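Local coordinates for protein dioxygenase (Pseudomonas brassicacearum, PDB 5V2D) that probably cleaves the central double bond of lignin-derived stilbenes with dioxygen at an iron centre, as an enzyme of the carotenoid cleavage oxygenase family, at residues S202-A205 / K206-T210; C376-R379 / Y380-R383; L458-A462 / E463-E467; V469-S473 / R474-S478. One frame throughout, in Å; residues are numbered along the deposited sequence.

Contact 1 (S202-A205 / K206-T210); sequences SYEA and KGDGT
Glu204 and Gly209 meet where the chain folds back after strand 198-203. The backbone N of Gly209 gives a nearly straight hydrogen bond (171°) to Glu204 OE1 at 2.8 Å, from above the carboxylate plane. The other carboxylate oxygen, Glu204 OE2, is hydrogen-bonded to His268. Inside, the turn is tight. A type I turn runs from Glu204 to Gly207, and Gly207 N binds Glu204 O at 3.1 Å. A type II turn follows to Thr210. Thr210 OG1 sits between its own backbone N and carbonyl carbon (chi1 57°). There Thr210 OG1 donates to Gly207 O at 2.7 Å and accepts from Lys206 N, tying the two turns together. With alanine in place of Glu204, Gly209 N and His268 would probably lose the carboxylate they share, and the second turn would be less firmly held. The outer side, with exposed Lys206 and Asp208, is looser and wetter. A water donates to both Glu204 OE1 and Asp208 OD1 and probably eases these like charges. The loop joins strand 198-203 to its antiparallel neighbour, strand 212-218. Ala205 packs on Asp212 and Val214 of that strand and on Trp229 of strand 224-231.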
loop_
_atom_site.group_PDB
_atom_site.type_symbol
_atom_site.label_atom_id
_atom_site.label_comp_id
_atom_site.label_asym_id
_atom_site.label_seq_id
_atom_site.Cartn_x
_atom_site.Cartn_y
_atom_site.Cartn_z
ATOM N N SER A 202 -0.628 -13.991 6.353
ATOM C CA SER A 202 0.774 -13.774 6.786
ATOM C C SER A 202 1.720 -14.603 5.896
ATOM O O SER A 202 1.364 -15.742 5.525
ATOM C CB SER A 202 0.912 -14.218 8.231
ATOM O OG SER A 202 2.290 -14.372 8.577
ATOM N N TYR A 203 2.837 -14.025 5.453
ATOM C CA TYR A 203 3.921 -14.788 4.844
ATOM C C TYR A 203 5.166 -14.634 5.749
ATOM O O TYR A 203 5.197 -13.776 6.646
ATOM C CB TYR A 203 4.195 -14.446 3.375
ATOM C CG TYR A 203 4.924 -13.134 3.171
ATOM C CD1 TYR A 203 4.209 -11.923 3.144
ATOM C CD2 TYR A 203 6.271 -13.111 2.999
ATOM C CE1 TYR A 203 4.830 -10.726 2.954
ATOM C CE2 TYR A 203 6.968 -11.905 2.820
ATOM C CZ TYR A 203 6.265 -10.724 2.790
ATOM O OH TYR A 203 6.963 -9.538 2.570
ATOM N N GLU A 204 6.173 -15.477 5.530
ATOM C CA GLU A 204 7.239 -15.688 6.503
ATOM C C GLU A 204 6.661 -15.856 7.892
ATOM O O GLU A 204 7.085 -15.260 8.908
ATOM C CB GLU A 204 8.275 -14.550 6.436
ATOM C CG GLU A 204 9.117 -14.605 5.132
ATOM C CD GLU A 204 10.210 -13.537 5.144
ATOM O OE1 GLU A 204 11.174 -13.612 5.954
ATOM O OE2 GLU A 204 10.088 -12.589 4.323
ATOM N N ALA A 205 5.633 -16.675 7.948
ATOM C CA ALA A 205 4.721 -16.676 9.088
ATOM C C ALA A 205 5.314 -17.329 10.327
ATOM O O ALA A 205 4.740 -17.174 11.432
ATOM C CB ALA A 205 3.444 -17.349 8.722
ATOM N N LYS A 206 6.423 -18.069 10.169
ATOM C CA LYS A 206 7.138 -18.579 11.356
ATOM C C LYS A 206 8.517 -18.028 11.507
ATOM O O LYS A 206 9.337 -18.643 12.196
ATOM C CB LYS A 206 7.201 -20.118 11.272
ATOM C CG LYS A 206 5.824 -20.709 11.334
ATOM C CD LYS A 206 5.897 -22.227 11.408
ATOM C CE LYS A 206 4.498 -22.753 11.729
ATOM N NZ LYS A 206 4.507 -24.226 11.591
ATOM N N GLY A 207 8.786 -16.848 10.963
ATOM C CA GLY A 207 10.133 -16.249 11.108
ATOM C C GLY A 207 10.820 -16.063 9.798
ATOM O O GLY A 207 10.305 -16.422 8.701
ATOM N N ASP A 208 11.995 -15.442 9.876
ATOM C CA ASP A 208 12.739 -15.027 8.678
ATOM C C ASP A 208 12.968 -16.158 7.740
ATOM O O ASP A 208 13.468 -17.189 8.146
ATOM C CB ASP A 208 14.137 -14.478 9.020
ATOM C CG ASP A 208 14.108 -13.130 9.706
ATOM O OD1 ASP A 208 13.181 -12.325 9.404
ATOM O OD2 ASP A 208 15.063 -12.853 10.507
ATOM N N GLY A 209 12.627 -15.987 6.481
ATOM C CA GLY A 209 12.964 -17.026 5.508
ATOM C C GLY A 209 12.071 -18.235 5.533
ATOM O O GLY A 209 12.267 -19.107 4.723
ATOM N N THR A 210 11.078 -18.302 6.414
ATOM C CA THR A 210 10.195 -19.453 6.417
ATOM C C THR A 210 9.200 -19.450 5.233
ATOM O O THR A 210 8.718 -18.407 4.824
ATOM C CB THR A 210 9.441 -19.627 7.759
ATOM O OG1 THR A 210 8.669 -18.437 8.097
ATOM C CG2 THR A 210 10.416 -19.897 8.868
HETATM O O HOH W 1 6.459 -17.627 3.506
HETATM O O HOH W 2 10.726 -12.105 8.195
#

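Contact 2 (C376-R379 / Y380-R383); sequences CDDR and YIGR
An Asx turn at Asp377 opens a short 3-10 segment in the loop between strands 371-375 and 387-392, and the ring of Tyr380 lies against the aspartate that makes it. Tyr380 CD1 is 3.6 Å from Asp377 CG. The carboxylate and ring planes are 58° apart. Asp377 CG is anti to the backbone N (chi1 -174°), which puts the carboxylate within reach of Arg379 N and the guanidinium. Asp377 OD1 takes two N-H groups of Arg379. Arg379 N to Asp377 OD1, 3.0 Å, makes the Asx turn. Arg379 NE comes in on the syn lone pair of OD1, with an N-H...O angle of 174°. Arg379 NH2 reaches Asp377 OD2 at 2.7 Å, also on a syn lone pair. The guanidinium therefore grips the carboxylate side-on, and Tyr380 CE1 lies over one of its faces. The carbonyls of Ala447 and Glu448 take further N-H groups of Arg379, so its rotation is well fixed. Tyr380 N binds Asp377 O at 2.9 Å. The bond from Ile381 N to Asp378 O is weak. Cys376 SG touches Ile381 CG1 at 3.8 Å. A type II turn from Tyr380 to Arg383 comes next. Gly382 has positive phi, where a CB would clash with the preceding carbonyl O. The Asx turn and 3-10 segment lie in a loop joining neighbouring antiparallel strands of one blade of the seven-bladed beta-propeller known for carotenoid cleavage oxygenases.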
loop_
_atom_site.group_PDB
_atom_site.type_symbol
_atom_site.label_atom_id
_atom_site.label_comp_id
_atom_site.label_asym_id
_atom_site.label_seq_id
_atom_site.Cartn_x
_atom_site.Cartn_y
_atom_site.Cartn_z
ATOM N N CYS A 376 -11.089 -0.226 -5.928
ATOM C CA CYS A 376 -12.455 -0.489 -6.363
ATOM C C CYS A 376 -13.419 0.054 -5.305
ATOM O O CYS A 376 -13.008 0.412 -4.201
ATOM C CB CYS A 376 -12.700 -1.969 -6.590
ATOM S SG CYS A 376 -12.625 -2.931 -5.138
ATOM N N ASP A 377 -14.692 0.027 -5.634
ATOM C CA ASP A 377 -15.742 0.381 -4.705
ATOM C C ASP A 377 -15.693 -0.630 -3.544
ATOM O O ASP A 377 -15.858 -1.826 -3.817
ATOM C CB ASP A 377 -17.080 0.332 -5.471
ATOM C CG ASP A 377 -18.282 0.830 -4.676
ATOM O OD1 ASP A 377 -18.321 0.669 -3.442
ATOM O OD2 ASP A 377 -19.251 1.309 -5.353
ATOM N N ASP A 378 -15.486 -0.169 -2.296
ATOM C CA ASP A 378 -15.416 -1.069 -1.136
ATOM C C ASP A 378 -16.581 -2.036 -1.035
ATOM O O ASP A 378 -16.473 -3.152 -0.503
ATOM C CB ASP A 378 -15.387 -0.279 0.181
ATOM C CG ASP A 378 -14.031 0.375 0.445
ATOM O OD1 ASP A 378 -13.029 -0.078 -0.106
ATOM O OD2 ASP A 378 -13.959 1.358 1.231
ATOM N N ARG A 379 -17.749 -1.613 -1.526
ATOM C CA ARG A 379 -18.951 -2.439 -1.421
ATOM C C ARG A 379 -18.940 -3.625 -2.364
ATOM O O ARG A 379 -19.756 -4.495 -2.206
ATOM C CB ARG A 379 -20.190 -1.600 -1.625
ATOM C CG ARG A 379 -20.311 -0.420 -0.613
ATOM C CD ARG A 379 -21.374 0.563 -1.090
ATOM N NE ARG A 379 -21.057 1.122 -2.398
ATOM C CZ ARG A 379 -21.952 1.748 -3.182
ATOM N NH1 ARG A 379 -23.217 1.864 -2.777
ATOM N NH2 ARG A 379 -21.633 2.178 -4.432
ATOM N N TYR A 380 -17.965 -3.705 -3.294
ATOM C CA TYR A 380 -17.865 -4.758 -4.292
ATOM C C TYR A 380 -16.603 -5.594 -4.164
ATOM O O TYR A 380 -16.276 -6.410 -5.058
ATOM C CB TYR A 380 -17.889 -4.080 -5.700
ATOM C CG TYR A 380 -19.265 -3.568 -5.990
ATOM C CD1 TYR A 380 -19.763 -2.415 -5.369
ATOM C CD2 TYR A 380 -20.127 -4.307 -6.803
ATOM C CE1 TYR A 380 -21.060 -1.986 -5.599
ATOM C CE2 TYR A 380 -21.415 -3.888 -7.052
ATOM C CZ TYR A 380 -21.872 -2.737 -6.436
ATOM O OH TYR A 380 -23.134 -2.329 -6.647
ATOM N N ILE A 381 -15.861 -5.395 -3.073
ATOM C CA ILE A 381 -14.657 -6.210 -2.843
ATOM C C ILE A 381 -15.018 -7.699 -2.888
ATOM O O ILE A 381 -15.886 -8.162 -2.158
ATOM C CB ILE A 381 -13.998 -5.813 -1.524
ATOM C CG1 ILE A 381 -13.254 -4.495 -1.781
ATOM C CG2 ILE A 381 -13.016 -6.890 -1.074
ATOM C CD1 ILE A 381 -12.613 -3.932 -0.482
ATOM N N GLY A 382 -14.345 -8.467 -3.724
ATOM C CA GLY A 382 -14.628 -9.888 -3.744
ATOM C C GLY A 382 -15.782 -10.344 -4.636
ATOM O O GLY A 382 -16.045 -11.550 -4.722
ATOM N N ARG A 383 -16.454 -9.412 -5.291
ATOM C CA ARG A 383 -17.665 -9.753 -6.063
ATOM C C ARG A 383 -17.467 -9.262 -7.493
ATOM O O ARG A 383 -16.623 -8.374 -7.803
ATOM C CB ARG A 383 -18.950 -9.055 -5.557
ATOM C CG ARG A 383 -19.182 -8.827 -4.088
ATOM C CD ARG A 383 -19.544 -10.110 -3.285
ATOM N NE ARG A 383 -18.474 -10.460 -2.302
ATOM C CZ ARG A 383 -18.636 -10.910 -1.048
ATOM N NH1 ARG A 383 -19.848 -11.091 -0.537
ATOM N NH2 ARG A 383 -17.569 -11.219 -0.300
#

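Contact 3 (L458-A462 / E463-E467); sequences LNLIA and EERSE
Leu460 and Arg465 lie side by side on one face of a beta hairpin, and two torsions bring them together. Arg465 CG is anti to the backbone N (chi1 -155°). A bend at chi3 (54°) then turns the guanidinium back over the leucine. Leu460 CD2 lies 3.8 Å above the Arg465 guanidinium plane, offset toward the rim. Leu460 CD2 is also 3.8 Å from Glu467 CD. Leu458 points the same way as Glu467, and its CD2 touches Glu467 OE1.

Arg465 is held in its flat plane from two directions. Arg465 NE donates to Glu463 OE2 at 2.9 Å, in the guanidinium plane but from above the carboxylate plane. Arg465 NH1 donates to Glu467 OE2 at 2.9 Å, on the anti side and tilted out of the carboxylate plane. The other oxygen, Glu467 OE1, forms a salt bridge with Arg483 of the neighbouring strand 482-486.

Beneath the side chains, strands 452-460 and 465-472 pair antiparallel. Leu458 with Glu467 and Leu460 with Arg465 are hydrogen-bonded pairs. Leu458 N to Glu467 O is 2.8 Å, and Arg465 N to Leu460 O is 3.1 Å. Asn459 and Ser466 form the non-hydrogen-bonded pair between them. At the turn, Glu464 and Arg465 both face Leu460, which makes a G1 beta bulge. Glu464 has positive phi (52°) here, and its carboxylate pairs with Lys37.

The face with Leu458, Leu460, Arg465 and Glu467 sets a salt-bridge network against leucine methyls. Arg465 between two glutamates probably offsets their charge, and the buried Glu467 is likely to stay ionised because two arginines share it.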
loop_
_atom_site.group_PDB
_atom_site.type_symbol
_atom_site.label_atom_id
_atom_site.label_comp_id
_atom_site.label_asym_id
_atom_site.label_seq_id
_atom_site.Cartn_x
_atom_site.Cartn_y
_atom_site.Cartn_z
ATOM N N LEU A 458 -3.222 15.556 -3.907
ATOM C CA LEU A 458 -2.582 16.132 -5.068
ATOM C C LEU A 458 -1.349 16.890 -4.576
ATOM O O LEU A 458 -1.422 17.783 -3.737
ATOM C CB LEU A 458 -3.558 17.074 -5.812
ATOM C CG LEU A 458 -2.947 17.939 -6.959
ATOM C CD1 LEU A 458 -2.536 17.030 -8.065
ATOM C CD2 LEU A 458 -3.953 19.001 -7.443
ATOM N N ASN A 459 -0.205 16.475 -5.093
ATOM C CA ASN A 459 1.068 17.055 -4.791
ATOM C C ASN A 459 1.355 18.075 -5.915
ATOM O O ASN A 459 1.513 17.669 -7.067
ATOM C CB ASN A 459 2.209 16.004 -4.779
ATOM C CG ASN A 459 1.857 14.741 -4.047
ATOM O OD1 ASN A 459 1.486 14.807 -2.889
ATOM N ND2 ASN A 459 1.856 13.552 -4.812
ATOM N N LEU A 460 1.486 19.337 -5.549
ATOM C CA LEU A 460 1.813 20.392 -6.483
ATOM C C LEU A 460 3.296 20.575 -6.303
ATOM O O LEU A 460 3.757 21.302 -5.410
ATOM C CB LEU A 460 1.039 21.646 -6.161
ATOM C CG LEU A 460 -0.393 21.914 -6.654
ATOM C CD1 LEU A 460 -0.811 21.142 -7.859
ATOM C CD2 LEU A 460 -1.398 21.652 -5.572
ATOM N N ILE A 461 4.050 19.853 -7.094
ATOM C CA ILE A 461 5.423 19.597 -6.743
ATOM C C ILE A 461 6.390 20.695 -7.086
ATOM O O ILE A 461 7.464 20.731 -6.473
ATOM C CB ILE A 461 5.933 18.271 -7.277
ATOM C CG1 ILE A 461 5.837 18.138 -8.762
ATOM C CG2 ILE A 461 5.191 17.122 -6.664
ATOM C CD1 ILE A 461 6.419 16.809 -9.237
ATOM N N ALA A 462 6.018 21.613 -7.976
ATOM C CA ALA A 462 6.839 22.794 -8.219
ATOM C C ALA A 462 6.667 23.760 -7.085
ATOM O O ALA A 462 7.610 24.413 -6.739
ATOM C CB ALA A 462 6.440 23.458 -9.534
ATOM N N GLU A 463 5.490 23.864 -6.493
ATOM C CA GLU A 463 5.317 24.791 -5.361
ATOM C C GLU A 463 5.614 24.135 -4.024
ATOM O O GLU A 463 5.626 24.798 -3.034
ATOM C CB GLU A 463 3.916 25.332 -5.325
ATOM C CG GLU A 463 3.481 25.966 -6.637
ATOM C CD GLU A 463 1.952 26.255 -6.547
ATOM O OE1 GLU A 463 1.163 25.868 -7.412
ATOM O OE2 GLU A 463 1.446 26.824 -5.536
ATOM N N GLU A 464 5.804 22.823 -3.997
ATOM C CA GLU A 464 5.833 22.045 -2.729
ATOM C C GLU A 464 4.609 22.312 -1.836
ATOM O O GLU A 464 4.745 22.572 -0.653
ATOM C CB GLU A 464 7.126 22.303 -1.907
ATOM C CG GLU A 464 8.359 22.037 -2.768
ATOM C CD GLU A 464 9.636 21.722 -2.015
ATOM O OE1 GLU A 464 9.786 22.060 -0.817
ATOM O OE2 GLU A 464 10.499 21.111 -2.667
ATOM N N ARG A 465 3.446 22.227 -2.417
ATOM C CA ARG A 465 2.142 22.458 -1.766
ATOM C C ARG A 465 1.345 21.176 -1.960
ATOM O O ARG A 465 1.623 20.407 -2.877
ATOM C CB ARG A 465 1.390 23.627 -2.484
ATOM C CG ARG A 465 0.388 24.371 -1.659
ATOM C CD ARG A 465 0.040 25.785 -2.176
ATOM N NE ARG A 465 -0.400 25.756 -3.594
ATOM C CZ ARG A 465 -1.618 25.413 -4.083
ATOM N NH1 ARG A 465 -2.632 24.932 -3.355
ATOM N NH2 ARG A 465 -1.877 25.556 -5.399
ATOM N N SER A 466 0.297 20.999 -1.188
ATOM C CA SER A 466 -0.539 19.830 -1.203
ATOM C C SER A 466 -1.978 20.260 -1.073
ATOM O O SER A 466 -2.283 21.208 -0.356
ATOM C CB SER A 466 -0.164 18.885 -0.018
ATOM O OG SER A 466 1.181 18.484 -0.099
ATOM N N GLU A 467 -2.859 19.563 -1.770
ATOM C CA GLU A 467 -4.317 19.706 -1.640
ATOM C C GLU A 467 -4.904 18.323 -1.529
ATOM O O GLU A 467 -4.369 17.403 -2.147
ATOM C CB GLU A 467 -4.962 20.331 -2.936
ATOM C CG GLU A 467 -4.424 21.714 -3.164
ATOM C CD GLU A 467 -4.951 22.387 -4.494
ATOM O OE1 GLU A 467 -5.465 21.700 -5.332
ATOM O OE2 GLU A 467 -4.833 23.591 -4.665
#

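Contact 4 (V469-S473 / R474-S478); sequences VVLDS and RDMAS
Asp472 and Arg474 meet where strand 465-472 ends and the chain turns toward strand 482-486. From Asp472 CB the chain runs to CG, which is anti to the backbone N (chi1 -168°). Asp472 CG lies 4.0 Å from Arg474 N. One step on, Asp472 OD1 takes the hydrogen bond from Arg474 N at 3.0 Å, through its anti lone pair. Asp472 OD1 also touches Arg474 CB at 3.3 Å, and CG and CD of that arginine continue alongside it. OD1 also forms a salt bridge with Arg443. OD2 is hydrogen-bonded outside the turn. The arginine tip goes elsewhere, to Asp451.

The backbone adds a type I turn from Asp472 to Asp475, closed by Asp475 N on Asp472 O at 3.0 Å. It ends one strand of a five-stranded antiparallel sheet. Just past the strand end, Ser473 OG is hydrogen-bonded to Ala450 O and Gly452 N. An asparagine in place of Asp472 would probably leave Arg443 without its full countercharge.

A water accepts from Asp472 N and donates to Asp475 O. Asp475 OD1 in turn takes Ser478 N at 3.2 Å, an Asx motif that holds the last residues in a helical bend. Beneath the turn, Leu471 and Met476 cross at about a right angle. Leu471 CD2 is 4.0 Å from Met476 CE, and both side chains pack on Leu414 of strand 413-418.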
loop_
_atom_site.group_PDB
_atom_site.type_symbol
_atom_site.label_atom_id
_atom_site.label_comp_id
_atom_site.label_asym_id
_atom_site.label_seq_id
_atom_site.Cartn_x
_atom_site.Cartn_y
_atom_site.Cartn_z
ATOM N N VAL A 469 -7.911 16.646 -3.092
ATOM C CA VAL A 469 -8.914 16.948 -4.128
ATOM C C VAL A 469 -10.087 15.974 -4.079
ATOM O O VAL A 469 -9.913 14.786 -3.728
ATOM C CB VAL A 469 -8.327 16.985 -5.535
ATOM C CG1 VAL A 469 -7.360 18.153 -5.601
ATOM C CG2 VAL A 469 -7.717 15.674 -5.989
ATOM N N VAL A 470 -11.273 16.488 -4.393
ATOM C CA VAL A 470 -12.464 15.693 -4.452
ATOM C C VAL A 470 -13.088 15.792 -5.846
ATOM O O VAL A 470 -13.443 16.884 -6.286
ATOM C CB VAL A 470 -13.481 16.195 -3.414
ATOM C CG1 VAL A 470 -14.719 15.282 -3.454
ATOM C CG2 VAL A 470 -12.884 16.280 -1.994
ATOM N N LEU A 471 -13.186 14.669 -6.542
ATOM C CA LEU A 471 -13.762 14.601 -7.916
ATOM C C LEU A 471 -15.029 13.801 -7.864
ATOM O O LEU A 471 -15.272 12.981 -6.947
ATOM C CB LEU A 471 -12.802 13.948 -8.916
ATOM C CG LEU A 471 -11.635 14.824 -9.348
ATOM C CD1 LEU A 471 -10.588 15.044 -8.215
ATOM C CD2 LEU A 471 -10.985 14.189 -10.570
ATOM N N ASP A 472 -15.892 14.086 -8.851
ATOM C CA ASP A 472 -17.167 13.374 -8.956
ATOM C C ASP A 472 -16.937 12.294 -9.956
ATOM O O ASP A 472 -16.490 12.617 -11.083
ATOM C CB ASP A 472 -18.282 14.364 -9.470
ATOM C CG ASP A 472 -19.668 13.759 -9.324
ATOM O OD1 ASP A 472 -19.921 12.614 -9.776
ATOM O OD2 ASP A 472 -20.524 14.402 -8.671
ATOM N N SER A 473 -17.272 11.045 -9.616
ATOM C CA SER A 473 -17.007 9.895 -10.505
ATOM C C SER A 473 -17.779 9.973 -11.837
ATOM O O SER A 473 -17.333 9.380 -12.822
ATOM C CB SER A 473 -17.395 8.555 -9.899
ATOM O OG SER A 473 -18.772 8.461 -9.575
ATOM N N ARG A 474 -18.881 10.733 -11.822
ATOM C CA ARG A 474 -19.675 10.972 -13.049
ATOM C C ARG A 474 -18.987 11.810 -14.081
ATOM O O ARG A 474 -19.413 11.774 -15.248
ATOM C CB ARG A 474 -20.993 11.670 -12.705
ATOM C CG ARG A 474 -21.920 10.653 -12.050
ATOM C CD ARG A 474 -23.124 11.324 -11.537
ATOM N NE ARG A 474 -23.895 10.397 -10.716
ATOM C CZ ARG A 474 -25.098 10.708 -10.197
ATOM N NH1 ARG A 474 -25.679 11.890 -10.446
ATOM N NH2 ARG A 474 -25.766 9.841 -9.451
ATOM N N ASP A 475 -17.956 12.563 -13.684
ATOM C CA ASP A 475 -17.198 13.338 -14.625
ATOM C C ASP A 475 -15.799 13.658 -14.122
ATOM O O ASP A 475 -15.576 14.774 -13.595
ATOM C CB ASP A 475 -18.000 14.645 -14.888
ATOM C CG ASP A 475 -17.346 15.547 -15.928
ATOM O OD1 ASP A 475 -16.289 15.183 -16.544
ATOM O OD2 ASP A 475 -17.918 16.651 -16.037
ATOM N N MET A 476 -14.857 12.735 -14.291
ATOM C CA MET A 476 -13.537 12.925 -13.782
ATOM C C MET A 476 -12.787 13.961 -14.577
ATOM O O MET A 476 -12.050 14.769 -14.018
ATOM C CB MET A 476 -12.729 11.618 -13.861
ATOM C CG MET A 476 -13.419 10.436 -13.098
ATOM S SD MET A 476 -13.126 10.624 -11.351
ATOM C CE MET A 476 -11.317 10.235 -11.291
ATOM N N ALA A 477 -12.991 14.016 -15.899
ATOM C CA ALA A 477 -12.173 14.914 -16.731
ATOM C C ALA A 477 -12.403 16.375 -16.402
ATOM O O ALA A 477 -11.555 17.226 -16.643
ATOM C CB ALA A 477 -12.419 14.632 -18.239
ATOM N N SER A 478 -13.559 16.681 -15.853
ATOM C CA SER A 478 -13.838 18.016 -15.417
ATOM C C SER A 478 -13.025 18.476 -14.158
ATOM O O SER A 478 -13.017 19.650 -13.799
ATOM C CB SER A 478 -15.320 18.074 -15.155
ATOM O OG SER A 478 -15.586 19.224 -14.507
HETATM O O HOH W 3 -15.294 15.859 -11.081
#

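All four contacts are local turns, and each is partly buried. Contact 3 has five buried residues among ten that touch. Contact 1 is exposed at Lys206 and Asp208. Contacts 3 and 4 hold the same element, strand 465-472, at its two ends. They touch through Leu458 CB and Val469 CG1, 4.0 Å apart. Contact 1 lies on the other side of the chain's centre from both. Contact 2 is the nearest to that centre. In contact 2, the side chain of Ile381 is about 14 Å from the bound iron. The chemistry differs with place. Contact 1 relies on backbone groups, a glutamate carboxylate, a threonine hydroxyl and water. There is a side-on Asp-Arg pair in contact 2 and a Glu-Arg-Glu network in contact 3. Contact 4 combines a carboxylate that accepts a backbone N-H with an apolar Leu-Met crossing.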